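Local coordinates for tellurite resistance protein of COG3793 (Nostoc punctiforme, PDB 2OU3) that is of unsettled function but belongs to the TerB tellurite resistance family and binds zinc and an indole aldehyde, at residues A[23-26]-A[27-30]; A[29-32]-A[33-37]; A[72-75]-A[76-80]; A[85-88]-A[89-92]. One frame throughout, in Å; residues are numbered along the deposited sequence.

Interaction 1 (A[23-26]-A[27-30]); sequences IPTN and EDSS. With I3A (1H-indole-3-carbaldehyde), chain E.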
loop_
_atom_site.group_PDB
_atom_site.type_symbol
_atom_site.label_atom_id
_atom_site.label_comp_id
_atom_site.label_asym_id
_atom_site.label_seq_id
_atom_site.Cartn_x
_atom_site.Cartn_y
_atom_site.Cartn_z
ATOM N N ILE A 23 4.245 -10.447 -10.641
ATOM C CA ILE A 23 4.103 -9.050 -11.046
ATOM C C ILE A 23 3.434 -9.077 -12.429
ATOM O O ILE A 23 3.939 -9.786 -13.306
ATOM C CB ILE A 23 5.463 -8.356 -11.162
ATOM C CG1 ILE A 23 6.202 -8.384 -9.820
ATOM C CG2 ILE A 23 5.268 -6.895 -11.602
ATOM C CD1 ILE A 23 7.681 -7.982 -9.868
ATOM N N PRO A 24 2.314 -8.340 -12.626
ATOM C CA PRO A 24 1.731 -8.263 -13.977
ATOM C C PRO A 24 2.702 -7.653 -14.987
ATOM O O PRO A 24 3.564 -6.820 -14.623
ATOM C CB PRO A 24 0.503 -7.339 -13.793
ATOM C CG PRO A 24 0.155 -7.502 -12.343
ATOM C CD PRO A 24 1.497 -7.576 -11.654
ATOM N N THR A 25 2.536 -8.037 -16.249
ATOM C CA THR A 25 3.303 -7.437 -17.329
ATOM C C THR A 25 3.002 -5.952 -17.353
ATOM O O THR A 25 1.916 -5.520 -16.908
ATOM C CB THR A 25 2.943 -8.070 -18.684
ATOM O OG1 THR A 25 1.562 -7.879 -18.925
ATOM C CG2 THR A 25 3.282 -9.595 -18.701
ATOM N N ASN A 26 3.941 -5.168 -17.865
ATOM C CA ASN A 26 3.655 -3.737 -18.065
ATOM C C ASN A 26 2.440 -3.507 -18.932
ATOM O O ASN A 26 1.661 -2.567 -18.679
ATOM C CB ASN A 26 4.828 -2.994 -18.668
ATOM C CG ASN A 26 5.966 -2.855 -17.691
ATOM O OD1 ASN A 26 5.797 -2.354 -16.595
ATOM N ND2 ASN A 26 7.127 -3.324 -18.084
ATOM N N GLU A 27 2.271 -4.346 -19.952
ATOM C CA GLU A 27 1.113 -4.279 -20.831
ATOM C C GLU A 27 -0.206 -4.425 -20.044
ATOM O O GLU A 27 -1.150 -3.687 -20.239
ATOM C CB GLU A 27 1.247 -5.357 -21.895
ATOM C CG GLU A 27 2.336 -5.037 -22.946
ATOM C CD GLU A 27 3.789 -5.214 -22.453
ATOM O OE1 GLU A 27 4.028 -6.048 -21.558
ATOM O OE2 GLU A 27 4.694 -4.525 -22.997
ATOM N N ASP A 28 -0.254 -5.419 -19.161
ATOM C CA ASP A 28 -1.418 -5.635 -18.309
ATOM C C ASP A 28 -1.661 -4.500 -17.319
ATOM O O ASP A 28 -2.808 -4.103 -17.112
ATOM C CB ASP A 28 -1.354 -6.970 -17.565
ATOM C CG ASP A 28 -1.893 -8.156 -18.392
ATOM O OD1 ASP A 28 -2.493 -7.931 -19.481
ATOM O OD2 ASP A 28 -1.750 -9.321 -17.914
ATOM N N SER A 29 -0.596 -3.962 -16.717
ATOM C CA SER A 29 -0.758 -2.806 -15.838
ATOM C C SER A 29 -1.368 -1.654 -16.613
ATOM O O SER A 29 -2.282 -0.972 -16.124
ATOM C CB SER A 29 0.583 -2.378 -15.190
ATOM O OG SER A 29 1.047 -3.353 -14.249
ATOM N N SER A 30 -0.877 -1.446 -17.831
ATOM C CA SER A 30 -1.385 -0.394 -18.713
ATOM C C SER A 30 -2.878 -0.552 -19.041
ATOM O O SER A 30 -3.670 0.367 -18.842
ATOM C CB SER A 30 -0.565 -0.387 -20.024
ATOM O OG SER A 30 -1.011 0.623 -20.918
HETATM O O I3A E . -1.222 -4.333 -12.914
HETATM C "C3'" I3A E . -1.905 -4.136 -11.911
HETATM C C3 I3A E . -3.153 -4.925 -11.767
HETATM C C2 I3A E . -3.977 -4.860 -10.676
HETATM N N I3A E . -5.012 -5.743 -10.885
HETATM C C8 I3A E . -4.889 -6.376 -12.069
HETATM C C9 I3A E . -3.669 -5.899 -12.734
HETATM C C4 I3A E . -3.267 -6.418 -13.974
HETATM C C5 I3A E . -4.067 -7.358 -14.579
HETATM C C6 I3A E . -5.235 -7.836 -13.962
HETATM C C7 I3A E . -5.623 -7.346 -12.724
HETATM O O HOH W 1 3.259 -4.592 -13.190
HETATM O O HOH W 2 6.983 -3.680 -21.476
#
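Thr25 OG1 accepts a hydrogen bond from Asp28 N at 3.1 Å, with an N-H...O angle of 157°. The hydroxyl stands between its own backbone N and carbonyl carbon (chi1 59°), and from there it meets the amide three residues on. Two backbone bonds follow. Ser29 N donates to Thr25 O at 3.0 Å, and Ser30 N to Asn26 O at 2.9 Å. This is an N-cap: Thr25 closes the first turn of helix 26-41, where the amides have no preceding turn to bond to. The carboxylate of Asp28 turns elsewhere, to Ser87 OG and to Tyr161 OH of the second subunit. The amide oxygen of Asn26 is taken by Ala64 N.

Ser29 OG donates to the aldehyde O of the bound 1H-indole-3-carbaldehyde at 2.8 Å. A water donates both to Ser29 OG and to Pro24 O, 2.7 Å from each, and so ties the loop to the helix. The serine hydroxyl is thus held from two directions.

The remaining contacts are van der Waals touches of carbon on oxygen. Pro24 CG lies 3.5 Å from the aldehyde O of the ligand, and Pro24 CB lies 4.0 Å from Ser29 OG.

Interaction 2 (A[29-32]-A[33-37]); sequences SSIY and MKSVL. With I3A (1H-indole-3-carbaldehyde), chain E.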
loop_
_atom_site.group_PDB
_atom_site.type_symbol
_atom_site.label_atom_id
_atom_site.label_comp_id
_atom_site.label_asym_id
_atom_site.label_seq_id
_atom_site.Cartn_x
_atom_site.Cartn_y
_atom_site.Cartn_z
ATOM N N SER A 29 -0.596 -3.962 -16.717
ATOM C CA SER A 29 -0.758 -2.806 -15.838
ATOM C C SER A 29 -1.368 -1.654 -16.613
ATOM O O SER A 29 -2.282 -0.972 -16.124
ATOM C CB SER A 29 0.583 -2.378 -15.190
ATOM O OG SER A 29 1.047 -3.353 -14.249
ATOM N N SER A 30 -0.877 -1.446 -17.831
ATOM C CA SER A 30 -1.385 -0.394 -18.713
ATOM C C SER A 30 -2.878 -0.552 -19.041
ATOM O O SER A 30 -3.670 0.367 -18.842
ATOM C CB SER A 30 -0.565 -0.387 -20.024
ATOM O OG SER A 30 -1.011 0.623 -20.918
ATOM N N ILE A 31 -3.249 -1.735 -19.515
ATOM C CA ILE A 31 -4.634 -2.046 -19.867
ATOM C C ILE A 31 -5.549 -1.927 -18.634
ATOM O O ILE A 31 -6.623 -1.302 -18.693
ATOM C CB ILE A 31 -4.745 -3.442 -20.541
ATOM C CG1 ILE A 31 -4.030 -3.453 -21.896
ATOM C CG2 ILE A 31 -6.200 -3.826 -20.773
ATOM C CD1 ILE A 31 -3.720 -4.854 -22.415
ATOM N N TYR A 32 -5.091 -2.464 -17.502
ATOM C CA TYR A 32 -5.837 -2.361 -16.252
ATOM C C TYR A 32 -6.104 -0.902 -15.883
ATOM O O TYR A 32 -7.256 -0.525 -15.600
ATOM C CB TYR A 32 -5.072 -3.038 -15.131
ATOM C CG TYR A 32 -5.659 -2.847 -13.736
ATOM C CD1 TYR A 32 -6.683 -3.658 -13.277
ATOM C CD2 TYR A 32 -5.175 -1.858 -12.882
ATOM C CE1 TYR A 32 -7.221 -3.488 -12.007
ATOM C CE2 TYR A 32 -5.701 -1.683 -11.624
ATOM C CZ TYR A 32 -6.701 -2.503 -11.172
ATOM O OH TYR A 32 -7.192 -2.319 -9.899
HETATM N N MSE A 33 -5.068 -0.069 -15.916
HETATM C CA MSE A 33 -5.204 1.349 -15.560
HETATM C C MSE A 33 -6.055 2.107 -16.550
HETATM O O MSE A 33 -6.813 2.982 -16.163
HETATM C CB MSE A 33 -3.853 2.047 -15.429
HETATM C CG MSE A 33 -3.155 1.754 -14.146
HETATM SE SE MSE A 33 -4.227 2.176 -12.575
HETATM C CE MSE A 33 -4.940 3.780 -13.132
ATOM N N LYS A 34 -5.937 1.782 -17.845
ATOM C CA LYS A 34 -6.824 2.372 -18.842
ATOM C C LYS A 34 -8.279 2.035 -18.537
ATOM O O LYS A 34 -9.158 2.860 -18.691
ATOM C CB LYS A 34 -6.451 1.939 -20.278
ATOM C CG LYS A 34 -5.168 2.644 -20.766
ATOM C CD LYS A 34 -4.585 2.104 -22.056
ATOM C CE LYS A 34 -3.397 2.972 -22.519
ATOM N NZ LYS A 34 -2.810 2.541 -23.823
ATOM N N SER A 35 -8.528 0.808 -18.091
ATOM C CA SER A 35 -9.876 0.392 -17.729
ATOM C C SER A 35 -10.384 1.216 -16.541
ATOM O O SER A 35 -11.527 1.675 -16.497
ATOM C CB SER A 35 -9.863 -1.084 -17.357
ATOM O OG SER A 35 -9.433 -1.830 -18.454
ATOM N N VAL A 36 -9.506 1.385 -15.567
ATOM C CA VAL A 36 -9.826 2.100 -14.341
ATOM C C VAL A 36 -10.165 3.536 -14.678
ATOM O O VAL A 36 -11.177 4.062 -14.194
ATOM C CB VAL A 36 -8.650 2.041 -13.332
ATOM C CG1 VAL A 36 -8.811 3.128 -12.225
ATOM C CG2 VAL A 36 -8.524 0.629 -12.717
ATOM N N LEU A 37 -9.333 4.176 -15.509
ATOM C CA LEU A 37 -9.581 5.553 -15.910
ATOM C C LEU A 37 -10.866 5.685 -16.708
ATOM O O LEU A 37 -11.639 6.633 -16.490
ATOM C CB LEU A 37 -8.421 6.112 -16.736
ATOM C CG LEU A 37 -7.097 6.269 -16.007
ATOM C CD1 LEU A 37 -6.014 6.636 -17.002
ATOM C CD2 LEU A 37 -7.258 7.321 -14.893
HETATM O O I3A E . -1.222 -4.333 -12.914
HETATM C "C3'" I3A E . -1.905 -4.136 -11.911
HETATM C C3 I3A E . -3.153 -4.925 -11.767
HETATM C C2 I3A E . -3.977 -4.860 -10.676
HETATM N N I3A E . -5.012 -5.743 -10.885
HETATM C C8 I3A E . -4.889 -6.376 -12.069
HETATM C C9 I3A E . -3.669 -5.899 -12.734
HETATM C C4 I3A E . -3.267 -6.418 -13.974
HETATM C C5 I3A E . -4.067 -7.358 -14.579
HETATM C C6 I3A E . -5.235 -7.836 -13.962
HETATM C C7 I3A E . -5.623 -7.346 -12.724
HETATM O O HOH W 3 -2.052 -0.135 -23.257
#
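Ser35 donates twice to the carbonyl of Ile31. Its backbone N and its OG each lie 2.9 Å from Ile31 O and arrive from opposite faces of the carbonyl plane. The hydroxyl bond stands 37° out of that plane, while the amide is tilted less. With chi1 at -61°, OG sits beside its own backbone N and folds back over the preceding turn. Ser30 and Lys34 are joined through a water that donates to Ser30 OG and accepts from Lys34 NZ. The lysine chain is extended beyond CG and runs past the serine, with CE 3.7 Å from Ser30 OG. Its ammonium also forms a salt bridge with Asp70. Regular backbone bonds from Met33, Lys34 and Val36 to the residues four places earlier complete the turns.

Packing centres on the Tyr32 ring, which is held between Val36 and the indole. Val36 CG2 sits over one face in a CH-pi contact, 4.0 Å from the ring centroid. The indole lies over the opposite face, with its N 3.4 Å from Tyr32 CE1. The selenium of Met33, a selenomethionine, approaches obliquely at 5.2 Å from the centroid, a Met-aromatic contact in one of two modelled conformers. Beyond the ring, Tyr32 OH is hydrogen-bonded to Asp96 and Ser100. This fixes the far end of the ring on helix 94-106.

The arrangement is that of a buried alpha-helix with i to i+4 pairs along its length; Tyr32, backed by Val36, forms an aromatic wall of the indole pocket.

Interaction 3 (A[72-75]-A[76-80]); sequences KTYE and ADEAL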
loop_
_atom_site.group_PDB
_atom_site.type_symbol
_atom_site.label_atom_id
_atom_site.label_comp_id
_atom_site.label_asym_id
_atom_site.label_seq_id
_atom_site.Cartn_x
_atom_site.Cartn_y
_atom_site.Cartn_z
ATOM N N LYS A 72 -0.429 9.384 -19.175
ATOM C CA LYS A 72 -0.518 10.850 -19.130
ATOM C C LYS A 72 -1.243 11.434 -20.336
ATOM O O LYS A 72 -2.046 12.343 -20.178
ATOM C CB LYS A 72 0.865 11.508 -18.991
ATOM C CG LYS A 72 1.427 11.360 -17.580
ATOM C CD LYS A 72 2.562 12.312 -17.261
ATOM C CE LYS A 72 3.931 11.665 -17.365
ATOM N NZ LYS A 72 4.862 12.128 -16.274
ATOM N N THR A 73 -0.979 10.886 -21.520
ATOM C CA THR A 73 -1.578 11.362 -22.781
ATOM C C THR A 73 -2.865 10.613 -23.165
ATOM O O THR A 73 -3.550 10.962 -24.132
ATOM C CB THR A 73 -0.564 11.219 -23.924
ATOM O OG1 THR A 73 -0.207 9.832 -24.088
ATOM C CG2 THR A 73 0.704 12.042 -23.621
ATOM N N TYR A 74 -3.216 9.592 -22.397
ATOM C CA TYR A 74 -4.361 8.776 -22.722
ATOM C C TYR A 74 -5.664 9.516 -22.472
ATOM O O TYR A 74 -5.905 10.050 -21.384
ATOM C CB TYR A 74 -4.356 7.511 -21.897
ATOM C CG TYR A 74 -5.491 6.536 -22.199
ATOM C CD1 TYR A 74 -5.510 5.802 -23.374
ATOM C CD2 TYR A 74 -6.473 6.262 -21.242
ATOM C CE1 TYR A 74 -6.520 4.873 -23.630
ATOM C CE2 TYR A 74 -7.492 5.340 -21.492
ATOM C CZ TYR A 74 -7.496 4.645 -22.678
ATOM O OH TYR A 74 -8.483 3.732 -22.933
ATOM N N GLU A 75 -6.491 9.513 -23.498
ATOM C CA GLU A 75 -7.830 10.044 -23.436
ATOM C C GLU A 75 -8.739 8.840 -23.229
ATOM O O GLU A 75 -8.882 7.982 -24.113
ATOM C CB GLU A 75 -8.178 10.764 -24.742
ATOM C CG GLU A 75 -7.873 12.267 -24.718
ATOM C CD GLU A 75 -8.967 13.068 -24.006
ATOM O OE1 GLU A 75 -8.980 13.089 -22.754
ATOM O OE2 GLU A 75 -9.814 13.675 -24.705
ATOM N N ALA A 76 -9.328 8.763 -22.050
ATOM C CA ALA A 76 -10.071 7.584 -21.648
ATOM C C ALA A 76 -11.475 7.647 -22.221
ATOM O O ALA A 76 -12.454 7.666 -21.476
ATOM C CB ALA A 76 -10.109 7.473 -20.129
ATOM N N ASP A 77 -11.553 7.658 -23.545
ATOM C CA ASP A 77 -12.812 7.791 -24.254
ATOM C C ASP A 77 -13.171 6.535 -25.044
ATOM O O ASP A 77 -14.066 6.573 -25.890
ATOM C CB ASP A 77 -12.742 8.992 -25.221
ATOM C CG ASP A 77 -12.514 10.327 -24.503
ATOM O OD1 ASP A 77 -12.928 10.474 -23.326
ATOM O OD2 ASP A 77 -11.930 11.236 -25.141
ATOM N N GLU A 78 -12.492 5.423 -24.760
ATOM C CA GLU A 78 -12.771 4.148 -25.440
ATOM C C GLU A 78 -13.885 3.382 -24.728
ATOM O O GLU A 78 -14.246 3.724 -23.611
ATOM C CB GLU A 78 -11.522 3.283 -25.472
ATOM C CG GLU A 78 -10.297 4.016 -26.013
ATOM C CD GLU A 78 -9.132 3.074 -26.198
ATOM O OE1 GLU A 78 -8.456 2.736 -25.194
ATOM O OE2 GLU A 78 -8.942 2.637 -27.349
ATOM N N ALA A 79 -14.437 2.352 -25.376
ATOM C CA ALA A 79 -15.479 1.552 -24.747
ATOM C C ALA A 79 -14.829 0.609 -23.727
ATOM O O ALA A 79 -13.872 -0.097 -24.039
ATOM C CB ALA A 79 -16.287 0.782 -25.795
ATOM N N LEU A 80 -15.317 0.637 -22.495
ATOM C CA LEU A 80 -14.697 -0.109 -21.397
ATOM C C LEU A 80 -14.614 -1.606 -21.710
ATOM O O LEU A 80 -13.598 -2.256 -21.464
ATOM C CB LEU A 80 -15.480 0.119 -20.119
ATOM C CG LEU A 80 -15.040 -0.615 -18.852
ATOM C CD1 LEU A 80 -13.603 -0.366 -18.446
ATOM C CD2 LEU A 80 -16.015 -0.217 -17.729
HETATM O O HOH W 4 -10.990 4.701 -22.616
HETATM O O HOH W 5 -9.669 11.406 -20.232
#
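The chain leaves helix 65-73 and runs through Tyr74 and Glu75 in extended form before it bends at Ala76. Asp77 N reaches back to Glu75 O at 2.7 Å, a weak hydrogen bond with an N-H...O angle of 144°. Ala76 is the centre of this inverse gamma turn. The turn lies in the linker between helix 65-73 and helix 80-84, and its neighbour Tyr74 and central Ala76 pack on helix 26-41.

Tyr74 spans the bend on one side. Its CG is anti to the backbone N (chi1 -177°), which carries the ring forward past Ala76. Ala76 meets the ring obliquely, with CA 3.4 Å from Tyr74 CE2. At the far end Tyr74 OH donates to Glu78 OE1, and the 2.5 Å distance is very short. This oxygen lies near the ring plane, at its edge, while the carboxylate plane is turned 74° from the ring. A water donates to Tyr74 OH and accepts from Glu78 N, so the hydroxyl is linked to both the backbone and the side chain of Glu78. The other carboxylate oxygen, OE2, is in a salt bridge with Arg86.

The carboxylates of Glu75 and Asp77 run alongside each other. Glu75 OE2 and Asp77 OD2 come within 3.3 Å, a pairing of like charges. The salt bridge from Lys41 to Asp77 OD1 probably eases their repulsion. A second water bridges Glu75 OE1 and Ala76 N, 3.1 Å from the carboxylate oxygen and 3.2 Å from the nitrogen.

Interaction 4 (A[85-88]-A[89-92]); sequences ARSP and QVSM. With I3A (1H-indole-3-carbaldehyde), chain E.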
loop_
_atom_site.group_PDB
_atom_site.type_symbol
_atom_site.label_atom_id
_atom_site.label_comp_id
_atom_site.label_asym_id
_atom_site.label_seq_id
_atom_site.Cartn_x
_atom_site.Cartn_y
_atom_site.Cartn_z
ATOM N N ALA A 85 -11.031 -6.373 -22.927
ATOM C CA ALA A 85 -10.882 -7.520 -23.833
ATOM C C ALA A 85 -9.490 -7.583 -24.503
ATOM O O ALA A 85 -9.129 -8.569 -25.129
ATOM C CB ALA A 85 -12.009 -7.509 -24.913
ATOM N N ARG A 86 -8.687 -6.544 -24.307
ATOM C CA ARG A 86 -7.321 -6.551 -24.781
ATOM C C ARG A 86 -6.443 -7.515 -23.996
ATOM O O ARG A 86 -5.373 -7.884 -24.473
ATOM C CB ARG A 86 -6.729 -5.139 -24.789
ATOM C CG ARG A 86 -7.374 -4.245 -25.818
ATOM C CD ARG A 86 -6.902 -2.794 -25.730
ATOM N NE ARG A 86 -7.842 -1.962 -26.458
ATOM C CZ ARG A 86 -8.020 -0.654 -26.297
ATOM N NH1 ARG A 86 -7.301 0.053 -25.430
ATOM N NH2 ARG A 86 -8.964 -0.070 -27.022
ATOM N N SER A 87 -6.898 -7.956 -22.817
ATOM C CA SER A 87 -6.126 -8.873 -21.987
ATOM C C SER A 87 -6.970 -9.923 -21.283
ATOM O O SER A 87 -7.935 -9.576 -20.587
ATOM C CB SER A 87 -5.439 -8.060 -20.915
ATOM O OG SER A 87 -4.927 -8.891 -19.889
ATOM N N PRO A 88 -6.585 -11.208 -21.378
ATOM C CA PRO A 88 -7.335 -12.208 -20.595
ATOM C C PRO A 88 -7.278 -12.006 -19.092
ATOM O O PRO A 88 -8.206 -12.434 -18.397
ATOM C CB PRO A 88 -6.649 -13.530 -20.938
ATOM C CG PRO A 88 -5.966 -13.262 -22.276
ATOM C CD PRO A 88 -5.510 -11.829 -22.164
ATOM N N GLN A 89 -6.201 -11.399 -18.605
ATOM C CA GLN A 89 -6.010 -11.131 -17.175
ATOM C C GLN A 89 -6.868 -9.960 -16.745
ATOM O O GLN A 89 -7.588 -10.034 -15.759
ATOM C CB GLN A 89 -4.541 -10.816 -16.850
ATOM C CG GLN A 89 -3.576 -12.020 -16.991
ATOM C CD GLN A 89 -3.343 -12.433 -18.433
ATOM O OE1 GLN A 89 -2.845 -11.636 -19.265
ATOM N NE2 GLN A 89 -3.684 -13.685 -18.753
ATOM N N VAL A 90 -6.849 -8.879 -17.519
ATOM C CA VAL A 90 -7.719 -7.751 -17.181
ATOM C C VAL A 90 -9.216 -8.147 -17.286
ATOM O O VAL A 90 -10.071 -7.635 -16.572
ATOM C CB VAL A 90 -7.371 -6.476 -17.995
ATOM C CG1 VAL A 90 -8.296 -5.278 -17.599
ATOM C CG2 VAL A 90 -5.917 -6.120 -17.754
ATOM N N SER A 91 -9.508 -9.103 -18.157
ATOM C CA SER A 91 -10.853 -9.579 -18.344
ATOM C C SER A 91 -11.336 -10.467 -17.178
ATOM O O SER A 91 -12.428 -10.955 -17.229
ATOM C CB SER A 91 -10.971 -10.296 -19.698
ATOM O OG SER A 91 -10.906 -9.378 -20.791
HETATM N N MSE A 92 -10.509 -10.663 -16.142
HETATM C CA MSE A 92 -10.905 -11.308 -14.891
HETATM C C MSE A 92 -11.030 -10.292 -13.733
HETATM O O MSE A 92 -11.380 -10.660 -12.604
HETATM C CB MSE A 92 -9.856 -12.361 -14.493
HETATM C CG MSE A 92 -9.649 -13.390 -15.532
HETATM SE SE MSE A 92 -8.179 -14.608 -15.169
HETATM C CE MSE A 92 -8.712 -14.895 -13.683
HETATM O O I3A E . -1.222 -4.333 -12.914
HETATM C "C3'" I3A E . -1.905 -4.136 -11.911
HETATM C C3 I3A E . -3.153 -4.925 -11.767
HETATM C C2 I3A E . -3.977 -4.860 -10.676
HETATM N N I3A E . -5.012 -5.743 -10.885
HETATM C C8 I3A E . -4.889 -6.376 -12.069
HETATM C C9 I3A E . -3.669 -5.899 -12.734
HETATM C C4 I3A E . -3.267 -6.418 -13.974
HETATM C C5 I3A E . -4.067 -7.358 -14.579
HETATM C C6 I3A E . -5.235 -7.836 -13.962
HETATM C C7 I3A E . -5.623 -7.346 -12.724
#
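Ser87 packs its CB against Val90 CG2 at 3.7 Å, while its OG reaches over the start of the following turn. Val90 N donates to Ser87 OG at 3.1 Å in an almost straight bond, with an N-H...O angle of 175°. Gln89 N also lies 3.1 Å from Ser87 OG, but this bond is weak at 127°. The hydroxyl is anti to the backbone N (chi1 166°), which brings it round to these two amides. The same buried oxygen also meets Asp28, which joins the loop to helix 26-41.

The Ser87 carbonyl takes a further bond from Ser91 N at 2.9 Å. The hydroxyl of Ser91 is hydrogen-bonded to Ile84 O, at the end of helix 80-84. The selenomethionine Met92 turns its CG to 3.3 Å from Pro88 O.

The ligand is met from this side by Gln89 O, 3.7 Å from I3A C6, and by Val90 CG2, 3.9 Å from I3A C5. The arrangement is an ST motif headed by Ser87, leading into the short 3-10 segment 90-92. Gln89 and Val90, where that segment starts, line the benzene-ring end of the indole pocket.

How the interactions relate
Interactions 1 and 2 are consecutive on helix 26-41, share Ser29 and Ser30, and have centres about 9 Å apart. Interaction 4 comes against this helix from the loop before helix 94-106, with its centre about 11 Å from each of them. Asp28 OD1 and Ser87 OG, 2.6 Å apart, join it to interaction 1, and Val90 packs on Ile31 and Ser35 of interaction 2. These three contacts line part of the indole pocket, which Asp96 and others complete. Interaction 3 does not touch the ligand. It packs on interaction 2, with Tyr74 CZ 3.6 Å from Lys34 CG, and connects to interaction 4 through the salt bridge from Glu78 OE2 to Arg86 NH2, 2.7 Å long.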